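Local coordinates for dihydroorotase (Saccharomyces cerevisiae S288C, PDB 6L0A), which catalyses the reversible interconversion of N-carbamoyl-L-aspartate and (S)-dihydroorotate, the third step of de novo pyrimidine synthesis, with two zinc ions per subunit, at residues L25-I30 and K59-L64; A241-A246 and A288-E293. One frame throughout, in Å; residues are numbered along the deposited sequence.

Both contacts join helices of the outer layer of the metallo-dependent hydrolase barrel, interaction 1 early in the chain and interaction 2 late, one after the other in series. Their centres are 29 Å apart and their nearest atoms about 13 Å, and they do not touch. Neither reaches the active site. In interaction 1 the side chain of T27 is about 9 Å from that of the zinc ligand H16, and the side chain of L61 is about 13 Å from the bound malate and about 14 Å from a zinc ion. In interaction 2 the side chain of A246 is about 12 Å from that of H180, which binds the other zinc.

Interaction 1. Residues L25-I30 and K59-L64; sequences LVTPKI and KTLQKL
T27 and P28 of helix 20-32 meet L61 and L64 in the last turn of helix 51-64. The axes of the two short segments approach to 9.5 Å and cross at -66°, and the alpha carbons of P28 and L64 lie 6.5 Å apart. Helix 25-30 is kinked here: P28 has no N-H to give, and K29 N turns to V26 O, only three residues back. The ammonium of K29 curls up to L25 O instead (NZ to O 2.8 Å), tying the side chain along the kinked turn.

T27 carries the contact, crossing both leucines at about a right angle. Chi1 of -59° puts OG1 beside the backbone N and CG2 anti to it, against the neighbouring helix, where this methyl lies 4.0 Å from L61 O and 4.1 Å from L64 CB. The hydroxyl lies against methyls, with OG1 3.9 Å from L61 CD2, while its polar need is met within its own helix by a hydrogen bond to C23 O. In the barrel these two helices follow strands 11-15 and 37-40, so the pair are successive members of the helical layer. F70 of the next strand, 69-71, touches T27, L61 and I30 from the barrel wall, and I40 meets L61. A glycine in place of T27 would probably open a gap between helix 20-32 and the two leucines and leave C23 O without its hydroxyl partner. On the partly exposed side, P28 adds a lighter touch, its CG 4.1 Å from L64 O, at the end of helix 51-64. L64 also rests on C23 and E24, one turn earlier on helix 20-32.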
# COMPACT_ATOMS: atom_id res chain seq x y z
N LEU C 25 0.72 19.24 -22.29
CA LEU C 25 -0.60 18.69 -21.99
C LEU C 25 -1.17 19.31 -20.73
O LEU C 25 -2.34 19.72 -20.70
CB LEU C 25 -0.50 17.17 -21.86
CG LEU C 25 -1.72 16.35 -21.42
CD1 LEU C 25 -2.95 16.64 -22.26
CD2 LEU C 25 -1.37 14.87 -21.48
N VAL C 26 -0.36 19.41 -19.68
CA VAL C 26 -0.90 19.62 -18.34
C VAL C 26 -1.01 21.09 -17.96
O VAL C 26 -1.92 21.46 -17.23
CB VAL C 26 -0.03 18.85 -17.33
CG1 VAL C 26 -0.31 19.29 -15.91
CG2 VAL C 26 -0.28 17.35 -17.51
N THR C 27 -0.10 21.93 -18.43
CA THR C 27 -0.10 23.33 -18.01
C THR C 27 -1.41 24.04 -18.34
O THR C 27 -1.90 24.79 -17.48
CB THR C 27 1.10 24.06 -18.62
OG1 THR C 27 2.31 23.42 -18.19
CG2 THR C 27 1.13 25.53 -18.16
N PRO C 28 -2.03 23.85 -19.51
CA PRO C 28 -3.37 24.44 -19.72
C PRO C 28 -4.43 23.91 -18.77
O PRO C 28 -5.42 24.61 -18.54
CB PRO C 28 -3.69 24.08 -21.18
CG PRO C 28 -2.37 23.81 -21.83
CD PRO C 28 -1.54 23.17 -20.73
N LYS C 29 -4.25 22.71 -18.22
CA LYS C 29 -5.25 22.15 -17.32
C LYS C 29 -5.30 22.85 -15.96
O LYS C 29 -6.26 22.64 -15.22
CB LYS C 29 -5.00 20.65 -17.11
CG LYS C 29 -4.81 19.87 -18.40
CD LYS C 29 -6.12 19.83 -19.18
CE LYS C 29 -6.03 18.86 -20.35
NZ LYS C 29 -5.08 19.35 -21.38
N ILE C 30 -4.28 23.64 -15.61
CA ILE C 30 -4.38 24.44 -14.40
C ILE C 30 -5.62 25.33 -14.47
O ILE C 30 -6.49 25.27 -13.60
CB ILE C 30 -3.09 25.27 -14.19
CG1 ILE C 30 -1.88 24.33 -14.08
CG2 ILE C 30 -3.23 26.15 -12.97
CD1 ILE C 30 -0.51 25.02 -14.17
N LYS C 59 9.06 31.20 -18.40
CA LYS C 59 8.70 31.72 -19.72
C LYS C 59 7.99 30.65 -20.55
O LYS C 59 7.01 30.95 -21.24
CB LYS C 59 9.95 32.23 -20.44
CG LYS C 59 10.48 33.55 -19.88
CD LYS C 59 10.98 34.50 -20.98
CE LYS C 59 9.91 35.54 -21.35
NZ LYS C 59 9.99 36.78 -20.51
N THR C 60 8.45 29.40 -20.45
CA THR C 60 7.80 28.31 -21.15
C THR C 60 6.37 28.14 -20.68
O THR C 60 5.44 27.99 -21.49
CB THR C 60 8.59 27.01 -20.95
OG1 THR C 60 9.87 27.15 -21.56
CG2 THR C 60 7.86 25.81 -21.58
N LEU C 61 6.16 28.16 -19.36
CA LEU C 61 4.83 27.97 -18.82
C LEU C 61 3.91 29.12 -19.20
O LEU C 61 2.74 28.89 -19.54
CB LEU C 61 4.89 27.82 -17.30
CG LEU C 61 5.79 26.74 -16.69
CD1 LEU C 61 5.44 26.58 -15.20
CD2 LEU C 61 5.61 25.43 -17.43
N GLN C 62 4.41 30.35 -19.15
CA GLN C 62 3.56 31.50 -19.48
C GLN C 62 3.12 31.46 -20.94
O GLN C 62 2.01 31.89 -21.25
CB GLN C 62 4.28 32.81 -19.20
CG GLN C 62 4.24 33.24 -17.75
CD GLN C 62 2.88 33.75 -17.30
OE1 GLN C 62 1.81 33.36 -17.82
NE2 GLN C 62 2.90 34.63 -16.31
N LYS C 63 3.97 30.95 -21.83
CA LYS C 63 3.57 30.80 -23.23
C LYS C 63 2.44 29.79 -23.37
O LYS C 63 1.49 30.01 -24.15
CB LYS C 63 4.78 30.38 -24.07
CG LYS C 63 4.56 30.46 -25.57
CD LYS C 63 5.86 30.13 -26.31
CE LYS C 63 5.84 30.68 -27.74
NZ LYS C 63 4.46 30.81 -28.26
N LEU C 64 2.50 28.68 -22.62
CA LEU C 64 1.47 27.65 -22.72
C LEU C 64 0.16 28.08 -22.07
O LEU C 64 -0.89 27.54 -22.42
CB LEU C 64 1.96 26.36 -22.06
CG LEU C 64 3.20 25.69 -22.66
CD1 LEU C 64 3.74 24.63 -21.72
CD2 LEU C 64 2.82 25.07 -23.99

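Interaction 2. Residues A241-A246 and A288-E293; sequences ALVKAA and AQVFEE
This is a buried helix-to-helix contact in the outer layer of the barrel, apolar between the valines and with a backbone carbonyl against a ring at the other end, in which V243 and A246 of helix 236-246 pack against V290 and F291 of helix 283-293. Strand 253-255 lies between these two helices in the sequence. The alpha carbons are nearest at V243 and V290, 7.8 Å apart, and at A246 and F291, 8.5 Å.

The two valines meet through one methyl each, CG1 to CG1 at 4.1 Å, their side chains at a slant to one another. In both, that methyl is anti to the backbone N (chi1 167° in V243 and 177° in V290), which sets it against the other helix. F291 makes the second contact. Its CB does not point straight across, but the ring carries on to the end of helix 236-246, where CZ lies 3.1 Å from A246 O and CE2 3.6 Å. The carbonyl oxygen sits against the far tip of the ring at an oblique angle, a close carbon-oxygen contact.

Around these side chains, F291 meets the ring of F303 on helix 300-312 with planes about 35° apart and touches V247. V290 rests on F215, and L209 of strand 205-209 backs A246, while L242 and A245 lean on I187 of helix 184-193. Beyond helix 283-293, Q289 OE1 accepts from S356 N of strand 354-362.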
# COMPACT_ATOMS: atom_id res chain seq x y z
N ALA C 241 -9.16 13.64 10.28
CA ALA C 241 -8.50 14.85 10.74
C ALA C 241 -8.23 15.80 9.59
O ALA C 241 -8.37 17.02 9.74
CB ALA C 241 -7.20 14.51 11.47
N LEU C 242 -7.83 15.27 8.42
CA LEU C 242 -7.52 16.14 7.28
C LEU C 242 -8.77 16.85 6.78
O LEU C 242 -8.71 18.04 6.45
CB LEU C 242 -6.91 15.33 6.14
CG LEU C 242 -5.65 14.52 6.45
CD1 LEU C 242 -5.23 13.71 5.24
CD2 LEU C 242 -4.51 15.43 6.87
N VAL C 243 -9.88 16.13 6.65
CA VAL C 243 -11.10 16.76 6.14
C VAL C 243 -11.58 17.84 7.11
O VAL C 243 -11.97 18.93 6.69
CB VAL C 243 -12.18 15.70 5.86
CG1 VAL C 243 -13.53 16.36 5.65
CG2 VAL C 243 -11.80 14.88 4.61
N LYS C 244 -11.49 17.57 8.42
CA LYS C 244 -11.90 18.57 9.41
C LYS C 244 -11.01 19.80 9.36
O LYS C 244 -11.48 20.94 9.51
CB LYS C 244 -11.92 17.98 10.82
CG LYS C 244 -13.23 17.27 11.19
CD LYS C 244 -13.41 17.16 12.71
CE LYS C 244 -14.57 18.04 13.20
NZ LYS C 244 -15.91 17.49 12.85
N ALA C 245 -9.70 19.60 9.16
CA ALA C 245 -8.80 20.74 9.01
C ALA C 245 -9.13 21.53 7.75
O ALA C 245 -9.14 22.77 7.77
CB ALA C 245 -7.34 20.26 8.98
N ALA C 246 -9.43 20.84 6.64
CA ALA C 246 -9.62 21.53 5.37
C ALA C 246 -10.84 22.43 5.40
O ALA C 246 -10.85 23.50 4.76
CB ALA C 246 -9.75 20.52 4.23
N ALA C 288 -14.60 21.01 -4.07
CA ALA C 288 -15.99 21.39 -3.86
C ALA C 288 -16.82 20.18 -3.44
O ALA C 288 -17.73 20.30 -2.60
CB ALA C 288 -16.55 22.01 -5.13
N GLN C 289 -16.50 19.01 -3.97
CA GLN C 289 -17.19 17.79 -3.55
C GLN C 289 -17.08 17.60 -2.05
O GLN C 289 -18.07 17.29 -1.37
CB GLN C 289 -16.61 16.58 -4.30
CG GLN C 289 -17.52 15.36 -4.29
CD GLN C 289 -18.87 15.65 -4.90
OE1 GLN C 289 -18.96 16.24 -5.99
NE2 GLN C 289 -19.94 15.25 -4.22
N VAL C 290 -15.88 17.79 -1.50
CA VAL C 290 -15.65 17.59 -0.08
C VAL C 290 -16.39 18.63 0.75
O VAL C 290 -17.05 18.30 1.75
CB VAL C 290 -14.14 17.61 0.22
CG1 VAL C 290 -13.89 17.47 1.72
CG2 VAL C 290 -13.45 16.52 -0.58
N PHE C 291 -16.29 19.90 0.35
CA PHE C 291 -16.92 20.95 1.14
C PHE C 291 -18.44 20.85 1.10
O PHE C 291 -19.11 21.15 2.09
CB PHE C 291 -16.45 22.32 0.65
CG PHE C 291 -15.09 22.72 1.19
CD1 PHE C 291 -13.94 22.07 0.77
CD2 PHE C 291 -14.97 23.74 2.12
CE1 PHE C 291 -12.69 22.44 1.25
CE2 PHE C 291 -13.73 24.12 2.62
CZ PHE C 291 -12.59 23.46 2.18
N GLU C 292 -19.00 20.39 -0.02
CA GLU C 292 -20.44 20.15 -0.09
C GLU C 292 -20.84 19.02 0.86
O GLU C 292 -21.76 19.17 1.67
CB GLU C 292 -20.85 19.82 -1.52
CG GLU C 292 -22.27 19.27 -1.62
CD GLU C 292 -22.94 19.65 -2.90
OE1 GLU C 292 -22.44 19.24 -3.98
OE2 GLU C 292 -23.98 20.35 -2.85
N GLU C 293 -20.15 17.88 0.77
CA GLU C 293 -20.47 16.76 1.63
C GLU C 293 -20.30 17.11 3.10
O GLU C 293 -21.00 16.57 3.96
CB GLU C 293 -19.61 15.55 1.23
CG GLU C 293 -19.92 15.03 -0.18
CD GLU C 293 -18.99 13.91 -0.63
OE1 GLU C 293 -18.07 13.56 0.13
OE2 GLU C 293 -19.18 13.39 -1.76